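Local structure of prolyl-ACP dehydrogenase (Oscillatoria sp., 4IRN) at residues Q57-D62 with R74-K79; D183-N188 with A207-S212; V339-M342 with K346-A349. The protein probably catalyses the FAD-dependent oxidation of a prolyl group carried on an acyl carrier protein, a step in the biosynthesis of the cyanotoxin anatoxin-a. All blocks are in the same frame, centred on the assembly; numbering follows the deposited sequence.

Interaction 1: Q57-D62 with R74-K79; sequences QSLISD and RDAWQK
Leu59, in the loop that follows helix 42-58, meets Ala76 of helix 74-83. The bond from CA to CB of Leu59 does not aim at the neighbouring helix, but the branch that follows does: chi1 (-66°) sets CG beside the backbone N, and chi2 (-176° to CD1) then turns CD2 to the methyl of Ala76, CB, at 3.8 Å. The same CD2 also reaches the carbonyl O of Ala76 at 3.8 Å. A branched leucine has the length to cross this space, and alanine, with a single carbon facing it, lets the helix backbone come close.

Lys79, one turn further along the helix, extends the contact towards solvent. Its CB lies 4.4 Å from Leu59 CD2, at the fringe of the apolar patch. CG carries the chain outward without a close partner in 57-62. CD then passes the backbone of Ser58, 3.3 Å from Ser58 O, and CE follows at 4.0 Å from that oxygen. A bend at the last torsion (chi4 -78°) turns NZ off this line, leaving it 4.9 Å from Ser58 O, too far for a hydrogen bond. Lysine suits this border, since its methylenes can lie against a neighbour while the ammonium remains at the surface. The hydroxyl of Ser58 turns back on its own helix and bonds Phe54 O.

Helix 74-83 is two-faced: Ala76 also touches Leu120, and Trp77 points away from 57-62, packing on helix 118-138 and meeting His127 edge-to-face. Small and apolar residues inward, with charged ones outward, are what an amphipathic helix shows, and the contact belongs to the helical N-terminal domain of the acyl-CoA dehydrogenase fold.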
# COMPACT_ATOMS: atom_id res chain seq x y z
N GLN A 57 17.15 12.21 32.22
CA GLN A 57 17.52 12.23 33.64
C GLN A 57 16.46 12.80 34.58
O GLN A 57 16.17 12.19 35.61
CB GLN A 57 18.85 12.96 33.85
CG GLN A 57 20.07 12.20 33.30
CD GLN A 57 21.25 13.09 32.98
OE1 GLN A 57 21.21 14.33 33.09
NE2 GLN A 57 22.35 12.48 32.57
N SER A 58 15.91 13.98 34.26
CA SER A 58 14.94 14.65 35.12
C SER A 58 13.46 14.60 34.71
O SER A 58 12.66 15.36 35.25
CB SER A 58 15.39 16.08 35.45
OG SER A 58 15.70 16.81 34.28
N LEU A 59 13.08 13.67 33.81
CA LEU A 59 11.68 13.54 33.40
C LEU A 59 11.10 12.14 33.65
O LEU A 59 9.95 11.88 33.28
CB LEU A 59 11.44 13.99 31.93
CG LEU A 59 11.63 15.47 31.56
CD1 LEU A 59 11.25 15.69 30.12
CD2 LEU A 59 10.78 16.37 32.42
N ILE A 60 11.89 11.25 34.28
CA ILE A 60 11.52 9.86 34.61
C ILE A 60 10.15 9.81 35.31
O ILE A 60 9.93 10.52 36.30
CB ILE A 60 12.64 9.14 35.45
CG1 ILE A 60 14.05 9.25 34.82
CG2 ILE A 60 12.27 7.68 35.83
CD1 ILE A 60 14.33 8.33 33.61
N SER A 61 9.24 8.99 34.76
CA SER A 61 7.90 8.81 35.32
C SER A 61 7.52 7.33 35.25
O SER A 61 8.17 6.56 34.54
CB SER A 61 6.88 9.68 34.58
OG SER A 61 6.81 9.36 33.20
N ASP A 62 6.48 6.94 36.00
CA ASP A 62 5.94 5.59 36.01
C ASP A 62 4.91 5.57 34.91
O ASP A 62 3.70 5.66 35.17
CB ASP A 62 5.33 5.27 37.38
CG ASP A 62 4.91 3.81 37.60
OD1 ASP A 62 5.00 3.01 36.64
OD2 ASP A 62 4.45 3.49 38.72
N ARG A 74 2.27 17.03 36.07
CA ARG A 74 2.45 18.45 36.33
C ARG A 74 3.88 18.78 36.70
O ARG A 74 4.38 19.85 36.33
CB ARG A 74 1.49 18.93 37.41
CG ARG A 74 1.15 20.41 37.26
CD ARG A 74 0.22 20.85 38.36
NE ARG A 74 -0.83 21.75 37.89
CZ ARG A 74 -2.09 21.38 37.64
NH1 ARG A 74 -2.45 20.11 37.78
NH2 ARG A 74 -2.98 22.27 37.23
N ASP A 75 4.55 17.86 37.43
CA ASP A 75 5.95 18.00 37.84
C ASP A 75 6.88 18.15 36.63
O ASP A 75 7.74 19.02 36.62
CB ASP A 75 6.39 16.82 38.72
CG ASP A 75 6.20 17.01 40.22
OD1 ASP A 75 5.31 17.81 40.62
OD2 ASP A 75 6.92 16.35 41.00
N ALA A 76 6.66 17.31 35.59
CA ALA A 76 7.43 17.32 34.35
C ALA A 76 7.14 18.55 33.50
O ALA A 76 8.05 19.03 32.83
CB ALA A 76 7.16 16.05 33.56
N TRP A 77 5.89 19.08 33.54
CA TRP A 77 5.50 20.30 32.83
C TRP A 77 6.28 21.47 33.40
O TRP A 77 6.86 22.25 32.63
CB TRP A 77 3.98 20.56 32.95
CG TRP A 77 3.48 21.81 32.25
CD1 TRP A 77 3.68 23.10 32.64
CD2 TRP A 77 2.69 21.87 31.05
NE1 TRP A 77 3.09 23.96 31.75
CE2 TRP A 77 2.47 23.24 30.77
CE3 TRP A 77 2.12 20.90 30.20
CZ2 TRP A 77 1.74 23.66 29.65
CZ3 TRP A 77 1.38 21.33 29.11
CH2 TRP A 77 1.19 22.69 28.84
N GLN A 78 6.29 21.59 34.76
CA GLN A 78 7.00 22.62 35.54
C GLN A 78 8.50 22.61 35.25
O GLN A 78 9.08 23.67 35.03
CB GLN A 78 6.76 22.42 37.04
CG GLN A 78 5.36 22.82 37.55
CD GLN A 78 5.01 22.25 38.93
OE1 GLN A 78 5.83 21.62 39.61
NE2 GLN A 78 3.73 22.28 39.28
N LYS A 79 9.12 21.42 35.22
CA LYS A 79 10.55 21.23 34.94
C LYS A 79 10.93 21.65 33.52
O LYS A 79 11.99 22.24 33.32
CB LYS A 79 11.00 19.79 35.22
CG LYS A 79 11.18 19.49 36.69
CD LYS A 79 11.79 18.13 36.91
CE LYS A 79 11.95 17.79 38.37
NZ LYS A 79 13.13 18.47 38.96

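Interaction 2: D183-N188 with A207-S212; sequences DKYILN and ATIDPS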
# COMPACT_ATOMS: atom_id res chain seq x y z
N ASP A 183 -18.74 47.67 25.88
CA ASP A 183 -17.33 47.33 26.03
C ASP A 183 -17.09 45.82 26.28
O ASP A 183 -15.94 45.39 26.39
CB ASP A 183 -16.68 48.19 27.14
CG ASP A 183 -17.31 48.05 28.51
OD1 ASP A 183 -18.46 48.51 28.68
OD2 ASP A 183 -16.63 47.53 29.43
N LYS A 184 -18.16 45.04 26.35
CA LYS A 184 -18.05 43.61 26.61
C LYS A 184 -18.72 42.74 25.55
O LYS A 184 -19.36 43.26 24.65
CB LYS A 184 -18.54 43.26 28.03
CG LYS A 184 -20.01 43.59 28.29
CD LYS A 184 -20.41 43.30 29.72
CE LYS A 184 -21.83 43.78 29.92
NZ LYS A 184 -22.54 43.25 31.11
N TYR A 185 -18.55 41.41 25.67
CA TYR A 185 -19.11 40.39 24.77
C TYR A 185 -19.73 39.26 25.58
O TYR A 185 -19.15 38.84 26.58
CB TYR A 185 -18.03 39.82 23.84
CG TYR A 185 -17.58 40.74 22.73
CD1 TYR A 185 -16.51 41.60 22.90
CD2 TYR A 185 -18.19 40.70 21.48
CE1 TYR A 185 -16.06 42.42 21.87
CE2 TYR A 185 -17.76 41.52 20.43
CZ TYR A 185 -16.69 42.38 20.63
OH TYR A 185 -16.24 43.19 19.62
N ILE A 186 -20.90 38.77 25.15
CA ILE A 186 -21.59 37.67 25.81
C ILE A 186 -21.42 36.43 24.94
O ILE A 186 -21.95 36.36 23.82
CB ILE A 186 -23.09 37.97 26.08
CG1 ILE A 186 -23.41 39.42 26.56
CG2 ILE A 186 -23.78 36.84 26.86
CD1 ILE A 186 -22.81 40.02 27.78
N LEU A 187 -20.65 35.45 25.46
CA LEU A 187 -20.36 34.20 24.75
C LEU A 187 -21.23 33.03 25.19
O LEU A 187 -21.38 32.77 26.39
CB LEU A 187 -18.87 33.85 24.83
CG LEU A 187 -18.00 34.43 23.72
CD1 LEU A 187 -17.57 35.86 24.03
CD2 LEU A 187 -16.77 33.56 23.51
N ASN A 188 -21.81 32.34 24.20
CA ASN A 188 -22.67 31.17 24.39
C ASN A 188 -22.34 30.13 23.33
O ASN A 188 -22.23 30.46 22.15
CB ASN A 188 -24.15 31.57 24.33
CG ASN A 188 -24.66 32.21 25.59
OD1 ASN A 188 -24.99 31.52 26.56
ND2 ASN A 188 -24.73 33.53 25.61
N ALA A 207 -15.17 32.15 18.25
CA ALA A 207 -16.62 32.42 18.23
C ALA A 207 -17.04 33.26 17.02
O ALA A 207 -16.19 33.64 16.21
CB ALA A 207 -17.02 33.11 19.53
N THR A 208 -18.35 33.55 16.88
CA THR A 208 -18.89 34.36 15.79
C THR A 208 -19.72 35.54 16.29
O THR A 208 -20.54 35.37 17.20
CB THR A 208 -19.56 33.48 14.69
OG1 THR A 208 -19.90 34.29 13.57
CG2 THR A 208 -20.78 32.71 15.19
N ILE A 209 -19.50 36.73 15.72
CA ILE A 209 -20.26 37.94 16.09
C ILE A 209 -21.67 37.89 15.48
O ILE A 209 -22.62 38.37 16.09
CB ILE A 209 -19.51 39.26 15.79
CG1 ILE A 209 -18.97 39.31 14.34
CG2 ILE A 209 -18.42 39.50 16.82
CD1 ILE A 209 -18.82 40.69 13.74
N ASP A 210 -21.78 37.28 14.28
CA ASP A 210 -23.03 37.07 13.54
C ASP A 210 -22.90 35.82 12.66
O ASP A 210 -22.09 35.82 11.73
CB ASP A 210 -23.40 38.30 12.70
CG ASP A 210 -24.79 38.28 12.06
OD1 ASP A 210 -25.64 37.44 12.48
OD2 ASP A 210 -25.04 39.10 11.17
N PRO A 211 -23.71 34.76 12.93
CA PRO A 211 -23.63 33.53 12.11
C PRO A 211 -24.00 33.69 10.63
O PRO A 211 -23.59 32.87 9.81
CB PRO A 211 -24.58 32.56 12.83
CG PRO A 211 -24.80 33.16 14.19
CD PRO A 211 -24.71 34.63 14.01
N SER A 212 -24.75 34.75 10.28
CA SER A 212 -25.13 35.06 8.90
C SER A 212 -23.90 35.42 8.04
O SER A 212 -23.92 35.21 6.83
CB SER A 212 -26.14 36.20 8.87
OG SER A 212 -25.52 37.46 9.06
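Tyr185 and Ile209 touch through a ring carbon and a methyl branch: Tyr185 CE2 lies 4.2 Å from Ile209 CG2, the two side chains running obliquely to each other. In Ile209, CG1 sits between the backbone N and the carbonyl carbon (chi1 50°), which puts CG2 beside the N, and it is this short branch that meets the ring. Tyr185 holds CG beside its own N, with the ring plane nearly perpendicular to the CA, CB, CG plane. Its hydroxyl bonds Glu265 and Arg261, so the phenol can keep a polar end satisfied while its carbons are buried.

Strand 184-191 belongs to an antiparallel sheet and strand 202-208 to a separate mixed sheet, with Ile209 in the loop that leaves it, so the contact joins the two sheets of the β-rich middle domain of the acyl-CoA dehydrogenase fold through side chains alone.

Two residues on, Leu187 projects into the same space. With chi1 at -89° and chi2 at 83°, its CD2 is brought to 4.0 Å from Ala207 CB. Alanine's lone methyl fits between the sheets, where Leu187 and Ala207 both touch Phe221. The Ala207 side chain is about 12 Å from the bound FAD.

Interaction 3: V339-M342 with K346-A349; sequences VAWM and KQMA
Met342 O accepts a hydrogen bond from Gln347 N at 2.9 Å, with an N-H...O angle of 161°. Gln347 CB lies 3.4 Å from the same oxygen. The Met342 side chain leaves the helix beside this bond: its sulphur, SD, packs on Ala349 CB at 3.9 Å, and a bend at chi3 (83°) carries the methyl CE to within 3.9 Å of Met348 O. Such a flexible chain can follow the contour of the turn. Gln347 OE1 comes obliquely to the indole, 3.4 Å from Trp341 CZ3, with the amide and ring planes 76° apart.

The Gln347 N to Met342 O bond is the long-span bond of a Schellman motif ending helix 316-344, with Lys346 N to Lys343 O the other; the positive phi of Lys346, the C′ residue, lets the chain turn so that both form. Its first side-chain bond is directed away from 339-342, and the residue is exposed. Asn345 adds a side-chain bond to Trp341 O. Ala349 stands at the N-cap of helix 350-375, and Glu277 accepts a bond from its N. Trp341 packs on Leu102 and on Ala39 of a second subunit.

The chemistry divides the work: one main-chain bond occupies a carbonyl of the last helical turn, methionine and alanine cover the turn with apolar surface, and the Glu277 carboxylate would probably interact favourably with the start of the next helix.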
# COMPACT_ATOMS: atom_id res chain seq x y z
N VAL A 339 9.23 23.30 6.68
CA VAL A 339 8.28 24.17 7.38
C VAL A 339 9.04 25.09 8.35
O VAL A 339 8.79 26.30 8.36
CB VAL A 339 7.18 23.36 8.12
CG1 VAL A 339 6.20 24.28 8.83
CG2 VAL A 339 6.43 22.46 7.16
N ALA A 340 9.97 24.50 9.14
CA ALA A 340 10.82 25.21 10.10
C ALA A 340 11.60 26.33 9.42
O ALA A 340 11.61 27.44 9.93
CB ALA A 340 11.77 24.24 10.80
N TRP A 341 12.17 26.05 8.23
CA TRP A 341 12.93 27.03 7.45
C TRP A 341 12.01 28.15 6.95
O TRP A 341 12.31 29.33 7.16
CB TRP A 341 13.64 26.34 6.26
CG TRP A 341 14.53 27.25 5.48
CD1 TRP A 341 15.83 27.55 5.75
CD2 TRP A 341 14.18 28.02 4.32
NE1 TRP A 341 16.32 28.45 4.83
CE2 TRP A 341 15.32 28.76 3.94
CE3 TRP A 341 13.00 28.17 3.56
CZ2 TRP A 341 15.34 29.60 2.82
CZ3 TRP A 341 13.01 29.01 2.46
CH2 TRP A 341 14.17 29.72 2.10
N MET A 342 10.89 27.78 6.30
CA MET A 342 9.90 28.71 5.75
C MET A 342 9.33 29.67 6.79
O MET A 342 9.27 30.87 6.53
CB MET A 342 8.76 27.94 5.08
CG MET A 342 9.15 27.33 3.76
SD MET A 342 7.70 26.70 2.92
CE MET A 342 7.09 28.20 2.17
N LYS A 346 9.85 33.94 7.60
CA LYS A 346 8.55 34.63 7.66
C LYS A 346 7.63 34.43 6.44
O LYS A 346 6.96 35.37 6.01
CB LYS A 346 8.74 36.12 8.02
CG LYS A 346 9.65 36.40 9.22
CD LYS A 346 8.91 36.51 10.54
CE LYS A 346 9.82 36.86 11.69
NZ LYS A 346 9.04 37.30 12.88
N GLN A 347 7.60 33.20 5.90
CA GLN A 347 6.77 32.82 4.75
C GLN A 347 5.50 32.10 5.18
O GLN A 347 5.47 31.46 6.24
CB GLN A 347 7.56 31.95 3.76
CG GLN A 347 8.67 32.69 3.03
CD GLN A 347 9.35 31.79 2.04
OE1 GLN A 347 10.12 30.89 2.41
NE2 GLN A 347 9.10 32.01 0.76
N MET A 348 4.43 32.21 4.33
CA MET A 348 3.16 31.54 4.56
C MET A 348 3.35 30.07 4.15
O MET A 348 3.58 29.78 2.96
CB MET A 348 2.05 32.20 3.73
CG MET A 348 0.63 31.85 4.19
SD MET A 348 -0.00 30.19 3.77
CE MET A 348 -0.23 30.36 2.03
N ALA A 349 3.30 29.15 5.16
CA ALA A 349 3.54 27.74 4.90
C ALA A 349 2.40 26.78 5.30
O ALA A 349 2.67 25.71 5.85
CB ALA A 349 4.86 27.32 5.55

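How the interactions relate
The three contacts fall one after another along the chain, one in each family region of the acyl-CoA dehydrogenase fold, and share no helix or strand; even their nearest atoms are about 21 Å apart or more. Interaction 2 is the buried one, interaction 1 runs from buried to exposed, and interaction 3 lies at the surface. Chemistry follows place: between sheets the contact is purely apolar, between a helix and the loop leaving another an apolar pair is joined by lysine methylenes over a carbonyl, and in the tight turn of interaction 3 a backbone hydrogen bond joins the apolar contacts. Interaction 3 alone has a residue touching another subunit.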